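Alp7A (Bacillus subtilis, PDB 5EC0) is a plasmid-encoded bacterial actin-like protein that binds ADP and probably forms nucleotide-dependent filaments that segregate its plasmid. Local coordinates at residues Y124-L129 and D174-I179. Numbering follows the deposited sequence.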
loop_
_atom_site.group_PDB
_atom_site.type_symbol
_atom_site.label_atom_id
_atom_site.label_comp_id
_atom_site.label_asym_id
_atom_site.label_seq_id
_atom_site.Cartn_x
_atom_site.Cartn_y
_atom_site.Cartn_z
ATOM N N TYR A 124 1.666 -17.934 7.700
ATOM C CA TYR A 124 2.389 -16.722 8.041
ATOM C C TYR A 124 1.709 -15.489 7.442
ATOM O O TYR A 124 1.724 -15.293 6.229
ATOM C CB TYR A 124 3.840 -16.826 7.556
ATOM C CG TYR A 124 4.752 -15.784 8.147
ATOM C CD1 TYR A 124 5.023 -15.769 9.515
ATOM C CD2 TYR A 124 5.370 -14.825 7.341
ATOM C CE1 TYR A 124 5.877 -14.821 10.078
ATOM C CE2 TYR A 124 6.226 -13.864 7.898
ATOM C CZ TYR A 124 6.470 -13.868 9.263
ATOM O OH TYR A 124 7.312 -12.934 9.814
ATOM N N PHE A 125 1.077 -14.698 8.303
ATOM C CA PHE A 125 0.445 -13.442 7.912
ATOM C C PHE A 125 1.377 -12.312 8.288
ATOM O O PHE A 125 1.954 -12.308 9.384
ATOM C CB PHE A 125 -0.918 -13.265 8.604
ATOM C CG PHE A 125 -1.594 -11.930 8.327
ATOM C CD1 PHE A 125 -1.339 -10.817 9.122
ATOM C CD2 PHE A 125 -2.514 -11.801 7.282
ATOM C CE1 PHE A 125 -1.965 -9.604 8.870
ATOM C CE2 PHE A 125 -3.139 -10.591 7.027
ATOM C CZ PHE A 125 -2.870 -9.499 7.812
ATOM N N GLN A 126 1.504 -11.336 7.399
ATOM C CA GLN A 126 2.370 -10.219 7.671
ATOM C C GLN A 126 1.734 -8.936 7.147
ATOM O O GLN A 126 1.199 -8.883 6.022
ATOM C CB GLN A 126 3.745 -10.468 7.040
ATOM C CG GLN A 126 4.880 -9.801 7.724
ATOM C CD GLN A 126 6.229 -10.138 7.108
ATOM O OE1 GLN A 126 7.256 -10.015 7.772
ATOM N NE2 GLN A 126 6.234 -10.544 5.831
ATOM N N THR A 127 1.760 -7.912 7.984
ATOM C CA THR A 127 1.358 -6.581 7.563
ATOM C C THR A 127 2.341 -5.575 8.183
ATOM O O THR A 127 3.487 -5.938 8.515
ATOM C CB THR A 127 -0.132 -6.279 7.930
ATOM O OG1 THR A 127 -0.516 -5.022 7.369
ATOM C CG2 THR A 127 -0.384 -6.278 9.455
ATOM N N MET A 128 1.933 -4.320 8.311
ATOM C CA MET A 128 2.839 -3.292 8.818
ATOM C C MET A 128 2.032 -2.097 9.312
ATOM O O MET A 128 0.827 -2.032 9.083
ATOM C CB MET A 128 3.850 -2.871 7.731
ATOM C CG MET A 128 3.243 -2.788 6.345
ATOM S SD MET A 128 4.389 -2.545 4.968
ATOM C CE MET A 128 3.274 -2.812 3.603
ATOM N N LEU A 129 2.692 -1.168 10.001
ATOM C CA LEU A 129 2.039 0.053 10.489
ATOM C C LEU A 129 2.732 1.316 9.970
ATOM O O LEU A 129 3.957 1.353 9.864
ATOM C CB LEU A 129 2.022 0.090 12.017
ATOM C CG LEU A 129 1.018 -0.819 12.723
ATOM C CD1 LEU A 129 1.113 -0.587 14.215
ATOM C CD2 LEU A 129 -0.385 -0.539 12.207
ATOM N N ASP A 174 0.508 -17.931 12.417
ATOM C CA ASP A 174 1.547 -17.030 12.889
ATOM C C ASP A 174 1.397 -15.675 12.210
ATOM O O ASP A 174 1.069 -15.607 11.029
ATOM C CB ASP A 174 2.927 -17.622 12.610
ATOM C CG ASP A 174 4.021 -16.928 13.371
ATOM O OD1 ASP A 174 3.703 -16.239 14.369
ATOM O OD2 ASP A 174 5.200 -17.078 12.978
ATOM N N ALA A 175 1.648 -14.596 12.947
ATOM C CA ALA A 175 1.471 -13.261 12.392
ATOM C C ALA A 175 2.566 -12.294 12.864
ATOM O O ALA A 175 3.076 -12.430 13.962
ATOM C CB ALA A 175 0.086 -12.721 12.755
ATOM N N ALA A 176 2.934 -11.335 12.017
ATOM C CA ALA A 176 3.906 -10.315 12.398
ATOM C C ALA A 176 3.566 -8.966 11.749
ATOM O O ALA A 176 2.902 -8.897 10.710
ATOM C CB ALA A 176 5.330 -10.753 12.033
ATOM N N CYS A 177 4.014 -7.892 12.385
ATOM C CA CYS A 177 3.752 -6.543 11.893
ATOM C C CYS A 177 5.064 -5.756 11.823
ATOM O O CYS A 177 5.748 -5.620 12.833
ATOM C CB CYS A 177 2.754 -5.829 12.788
ATOM S SG CYS A 177 2.364 -4.189 12.199
ATOM N N ARG A 178 5.408 -5.272 10.627
ATOM C CA ARG A 178 6.642 -4.528 10.397
ATOM C C ARG A 178 6.373 -3.021 10.385
ATOM O O ARG A 178 5.275 -2.585 10.700
ATOM C CB ARG A 178 7.287 -4.953 9.070
ATOM C CG ARG A 178 7.450 -6.449 8.905
ATOM C CD ARG A 178 8.234 -7.123 10.058
ATOM N NE ARG A 178 8.287 -8.556 9.791
ATOM C CZ ARG A 178 9.170 -9.405 10.301
ATOM N NH1 ARG A 178 10.096 -8.981 11.144
ATOM N NH2 ARG A 178 9.118 -10.685 9.962
ATOM N N ILE A 179 7.378 -2.233 10.027
ATOM C CA ILE A 179 7.231 -0.781 9.954
ATOM C C ILE A 179 7.191 -0.340 8.505
ATOM O O ILE A 179 8.174 -0.553 7.771
ATOM C CB ILE A 179 8.401 -0.031 10.668
ATOM C CG1 ILE A 179 8.549 -0.511 12.108
ATOM C CG2 ILE A 179 8.174 1.489 10.639
ATOM C CD1 ILE A 179 9.915 -0.183 12.719
#
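Arg178 reaches back over the sheet from its own strand to Gln126 and Tyr124 on the parallel neighbour. Arg178 CB, beside its bridge partner Met128, lies 4.0 Å from Thr127 O. CG, anti to the carbonyl carbon (chi1 -51°), and a bend at chi2 (-55°) turn the chain back along the strands, and CG and CD pass Gln126 OE1 on the way. NE and NH2 of Arg178 both donate to Gln126 OE1, at 2.7 and 3.0 Å, a side-on grip on one oxygen near the guanidinium plane, while the amide stands 63° from that plane. Arg178 NH2 continues to Tyr124 OH in a weak, bent bond of 2.9 Å; CB of Ala176 lies near the same hydroxyl. Cutting Arg178 back to an alanine would probably strip Gln126 OE1 of the two N-H groups that grip it and Tyr124 OH of its weak partner. Backbone bonds such as Arg178 N to Thr127 O (2.9 Å) knit the strands together. On the opposite face, Cys177 SG packs 3.7 Å from CG of Leu129, and Met147 of helix 140-149 touches both. Helix 364-386 covers the arginine face, where Leu369 touches Arg178; strand 2-10 flanks 124-129 on its other edge, Asn7 taking Gln126 NE2, and the Met128 end of this actin-like sheet lies toward the bound ADP and magnesium ion.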